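Periplasmic binding protein (Mycobacterium smegmatis, PDB 4MDY) probably binds an iron-containing solute, such as an iron chelate, outside the cytoplasmic membrane and hands it to an ABC transporter for import. Local coordinates at residues Val34-Thr39 with Glu90-Leu95; Asp43-Gly48 with Arg71-Ala76. One frame throughout, in Å; residues are numbered along the deposited sequence.

Contact 1: Val34-Thr39 with Glu90-Leu95; sequences VSAGLT and EEIAAL
Val34 and Ile92 face each other across the gap between strand 33-35 and helix 89-94, and their branched side chains meet at an oblique angle. Their closest approach is between the CG1 branches: Val34 CG1 lies 4.1 Å from Ile92 CG1. On the valine, CG1 stands opposite the backbone N (chi1 165°), beside its own carbonyl carbon, while CG2 takes the place beside the N. The two methyls therefore fork toward different residues of 90-95. CG1 goes to Ile92, and CG2 goes to the last residue of 90-95, coming within 4.4 Å of Leu95 CD1. Ile92 has its longer branch beside the backbone N (chi1 -67°), and chi2 near 162° stretches it out from the helix. Its CG1 passes the valine and its end methyl carries on to Ala36, two positions along, with Ile92 CD1 4.2 Å from Ala36 CB. One isoleucine thus spans both residues, and the short alanine methyl is met by the tip alone.

In the parallel sheet of the N-terminal lobe, Val34 pairs through its backbone with Leu99 and Val101 of the neighbouring strand. Leu81 touches both Val34 and Ile92, and Ile100 touches both Ala36 and Ile92, so the isoleucine is packed among several aliphatic neighbours. This is a helix packed on the parallel sheet of that lobe. The other side of the strand is covered by helix 40-46, against which Ser35 packs.

No hydrogen bond or charge pair crosses between the two segments, although close by Leu95 O is hydrogen-bonded to Arg32 NH2. Between 34-39 and 90-95 methyls and methylenes do all the touching, at ordinary van der Waals spacing, so these two segments are held together by shape and by the burial of apolar surface.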
# COMPACT_ATOMS: atom_id res chain seq x y z
N VAL A 34 7.62 10.53 13.87
CA VAL A 34 7.51 9.09 13.99
C VAL A 34 6.43 8.55 13.06
O VAL A 34 5.27 8.99 13.11
CB VAL A 34 7.18 8.69 15.43
CG1 VAL A 34 6.70 7.25 15.50
CG2 VAL A 34 8.38 8.91 16.33
N SER A 35 6.82 7.60 12.21
CA SER A 35 5.88 6.85 11.38
C SER A 35 5.49 5.57 12.13
O SER A 35 6.27 4.61 12.21
CB SER A 35 6.50 6.52 10.03
OG SER A 35 5.54 5.89 9.19
N ALA A 36 4.28 5.57 12.68
CA ALA A 36 3.83 4.52 13.58
C ALA A 36 2.98 3.43 12.90
O ALA A 36 2.66 2.40 13.52
CB ALA A 36 3.08 5.13 14.76
N GLY A 37 2.63 3.63 11.63
CA GLY A 37 1.87 2.63 10.87
C GLY A 37 2.68 1.93 9.80
O GLY A 37 3.88 2.12 9.68
N LEU A 38 2.00 1.14 8.98
CA LEU A 38 2.64 0.20 8.08
C LEU A 38 3.16 0.78 6.77
O LEU A 38 4.03 0.17 6.15
CB LEU A 38 1.68 -0.96 7.79
CG LEU A 38 1.25 -1.76 9.03
CD1 LEU A 38 0.23 -2.83 8.67
CD2 LEU A 38 2.46 -2.38 9.72
N THR A 39 2.66 1.94 6.35
CA THR A 39 3.01 2.47 5.02
C THR A 39 3.30 3.98 4.96
O THR A 39 3.71 4.49 3.91
CB THR A 39 1.88 2.18 4.00
OG1 THR A 39 0.66 2.73 4.48
CG2 THR A 39 1.71 0.68 3.77
N GLU A 90 5.51 3.23 24.62
CA GLU A 90 6.68 3.57 25.44
C GLU A 90 7.91 3.84 24.58
O GLU A 90 8.67 4.77 24.86
CB GLU A 90 7.00 2.47 26.46
CG GLU A 90 5.90 2.19 27.49
CD GLU A 90 5.74 3.29 28.54
OE1 GLU A 90 6.47 4.31 28.50
OE2 GLU A 90 4.86 3.13 29.42
N GLU A 91 8.11 3.04 23.53
CA GLU A 91 9.22 3.27 22.60
C GLU A 91 9.08 4.63 21.92
O GLU A 91 10.04 5.38 21.80
CB GLU A 91 9.28 2.18 21.53
CG GLU A 91 9.51 0.78 22.08
CD GLU A 91 10.12 -0.19 21.07
OE1 GLU A 91 10.85 0.26 20.15
OE2 GLU A 91 9.88 -1.41 21.20
N ILE A 92 7.87 4.94 21.47
CA ILE A 92 7.62 6.19 20.78
C ILE A 92 7.89 7.39 21.71
O ILE A 92 8.59 8.32 21.33
CB ILE A 92 6.20 6.21 20.16
CG1 ILE A 92 6.14 5.18 19.03
CG2 ILE A 92 5.86 7.60 19.63
CD1 ILE A 92 4.75 4.78 18.60
N ALA A 93 7.37 7.35 22.94
CA ALA A 93 7.65 8.40 23.92
C ALA A 93 9.16 8.64 24.10
O ALA A 93 9.61 9.79 24.15
CB ALA A 93 7.00 8.06 25.26
N ALA A 94 9.93 7.57 24.16
CA ALA A 94 11.39 7.67 24.32
C ALA A 94 12.08 8.32 23.11
O ALA A 94 13.16 8.87 23.25
CB ALA A 94 11.99 6.29 24.59
N LEU A 95 11.44 8.27 21.94
CA LEU A 95 11.96 8.93 20.75
C LEU A 95 11.68 10.45 20.70
O LEU A 95 12.20 11.15 19.83
CB LEU A 95 11.44 8.24 19.48
CG LEU A 95 11.95 6.81 19.28
CD1 LEU A 95 11.06 6.03 18.32
CD2 LEU A 95 13.39 6.81 18.80

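Contact 2: Asp43-Gly48 with Arg71-Ala76; sequences DLLAVG and RQLAGA
Leu45 reaches from near the C-terminal end of helix 40-46 to the end of helix 67-73, a helix-helix packing inside the N-terminal lobe of this solute-binding protein, beside the Schellman motif that ends the first helix with Gly48, at positive phi, as its C-prime residue. Its CB sits 3.9 Å from Gln72 CB, where the two segments have their nearest CA atoms, those of Leu45 and Gln72, 5.8 Å apart. Next, CG lies beside the backbone N (chi1 -71°). From there CD1 continues the chain, with chi2 at 170°, while CD2 branches off toward the backbone at Gln72 and Leu73. Leu45 CD2 is 4.0 Å from Leu73 N and equally far from Gln72 O, so this methyl rests against the peptide link between the two residues. The same methyl also comes within 4.4 Å of Leu73 CD1, a looser apolar touch.

The glutamine contributes its aliphatic part. Its chain bends at chi2 (83°), which turns the amide away from Leu45 and leaves CB and CG as the touching atoms.

Both helices finish close to this spot, the second running into a type II' turn from Leu73 to Ala76. At the end of the first, Leu45 O accepts the hydrogen bond from Gly48 N at 3.1 Å, while Gln72 CB and CG both pack against that oxygen, Gln72 CG at 3.7 Å from Leu45 O.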
# COMPACT_ATOMS: atom_id res chain seq x y z
N ASP A 43 4.64 8.25 2.30
CA ASP A 43 4.02 9.57 2.16
C ASP A 43 5.00 10.64 2.65
O ASP A 43 5.23 11.64 1.97
CB ASP A 43 2.71 9.67 2.94
CG ASP A 43 1.69 8.64 2.50
OD1 ASP A 43 1.06 8.82 1.43
OD2 ASP A 43 1.51 7.65 3.24
N LEU A 44 5.60 10.40 3.82
CA LEU A 44 6.55 11.35 4.40
C LEU A 44 7.77 11.57 3.49
O LEU A 44 8.12 12.71 3.14
CB LEU A 44 6.97 10.86 5.80
CG LEU A 44 5.82 10.93 6.81
CD1 LEU A 44 6.06 10.08 8.05
CD2 LEU A 44 5.53 12.38 7.21
N LEU A 45 8.38 10.47 3.08
CA LEU A 45 9.58 10.53 2.24
C LEU A 45 9.30 11.15 0.86
O LEU A 45 10.17 11.83 0.32
CB LEU A 45 10.19 9.14 2.09
CG LEU A 45 10.85 8.60 3.37
CD1 LEU A 45 11.21 7.13 3.19
CD2 LEU A 45 12.08 9.41 3.74
N ALA A 46 8.11 10.93 0.32
CA ALA A 46 7.73 11.52 -0.97
C ALA A 46 7.87 13.04 -0.96
O ALA A 46 8.22 13.63 -1.97
CB ALA A 46 6.30 11.14 -1.34
N VAL A 47 7.60 13.67 0.19
CA VAL A 47 7.67 15.13 0.31
C VAL A 47 8.90 15.62 1.08
O VAL A 47 8.97 16.78 1.48
CB VAL A 47 6.37 15.73 0.90
CG1 VAL A 47 5.20 15.49 -0.05
CG2 VAL A 47 6.07 15.15 2.28
N GLY A 48 9.88 14.74 1.29
CA GLY A 48 11.16 15.15 1.86
C GLY A 48 11.21 15.22 3.37
O GLY A 48 12.14 15.78 3.93
N ARG A 71 16.37 6.19 -1.84
CA ARG A 71 16.99 7.45 -2.29
C ARG A 71 16.59 8.60 -1.37
O ARG A 71 17.43 9.40 -0.94
CB ARG A 71 16.55 7.78 -3.73
CG ARG A 71 17.09 9.10 -4.28
CD ARG A 71 16.46 9.49 -5.61
NE ARG A 71 15.17 10.18 -5.47
CZ ARG A 71 15.01 11.45 -5.09
NH1 ARG A 71 16.06 12.22 -4.80
NH2 ARG A 71 13.78 11.97 -5.01
N GLN A 72 15.30 8.68 -1.07
CA GLN A 72 14.74 9.75 -0.26
C GLN A 72 15.20 9.63 1.20
O GLN A 72 15.38 10.63 1.89
CB GLN A 72 13.21 9.73 -0.33
CG GLN A 72 12.64 10.06 -1.71
CD GLN A 72 12.61 8.88 -2.67
OE1 GLN A 72 13.25 7.84 -2.45
NE2 GLN A 72 11.86 9.04 -3.75
N LEU A 73 15.38 8.41 1.67
CA LEU A 73 15.92 8.17 2.99
C LEU A 73 17.38 8.61 3.04
O LEU A 73 17.85 9.17 4.03
CB LEU A 73 15.80 6.69 3.35
CG LEU A 73 16.14 6.30 4.78
CD1 LEU A 73 15.15 6.93 5.75
CD2 LEU A 73 16.15 4.78 4.93
N ALA A 74 18.09 8.36 1.94
CA ALA A 74 19.51 8.65 1.81
C ALA A 74 20.26 8.00 2.97
O ALA A 74 20.10 6.81 3.20
CB ALA A 74 19.74 10.16 1.73
N GLY A 75 21.05 8.77 3.72
CA GLY A 75 21.90 8.20 4.76
C GLY A 75 21.27 8.10 6.14
O GLY A 75 21.94 7.72 7.10
N ALA A 76 19.98 8.44 6.25
CA ALA A 76 19.31 8.45 7.55
C ALA A 76 19.24 7.07 8.19
O ALA A 76 19.11 6.05 7.50
CB ALA A 76 17.92 9.05 7.44

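In the fold
From the N terminus, the chain passes through strands 15-19 and 22-26 and enters strand 33-35, where contact 1 opens. It turns at once into helix 40-46, opens contact 2, runs through strand 53-55 and closes that smaller loop at the end of helix 67-73. Strand 79-81 then leads to helix 89-94, which closes contact 1, so the smaller loop lies wholly within the larger. The centres are about 17 Å apart, and Ser35 CB touches Leu44 CD1 at 4.1 Å. Together the contacts tie helices 89-94 and 67-73 to successive elements, strand 33-35 and helix 40-46, of the N-terminal lobe.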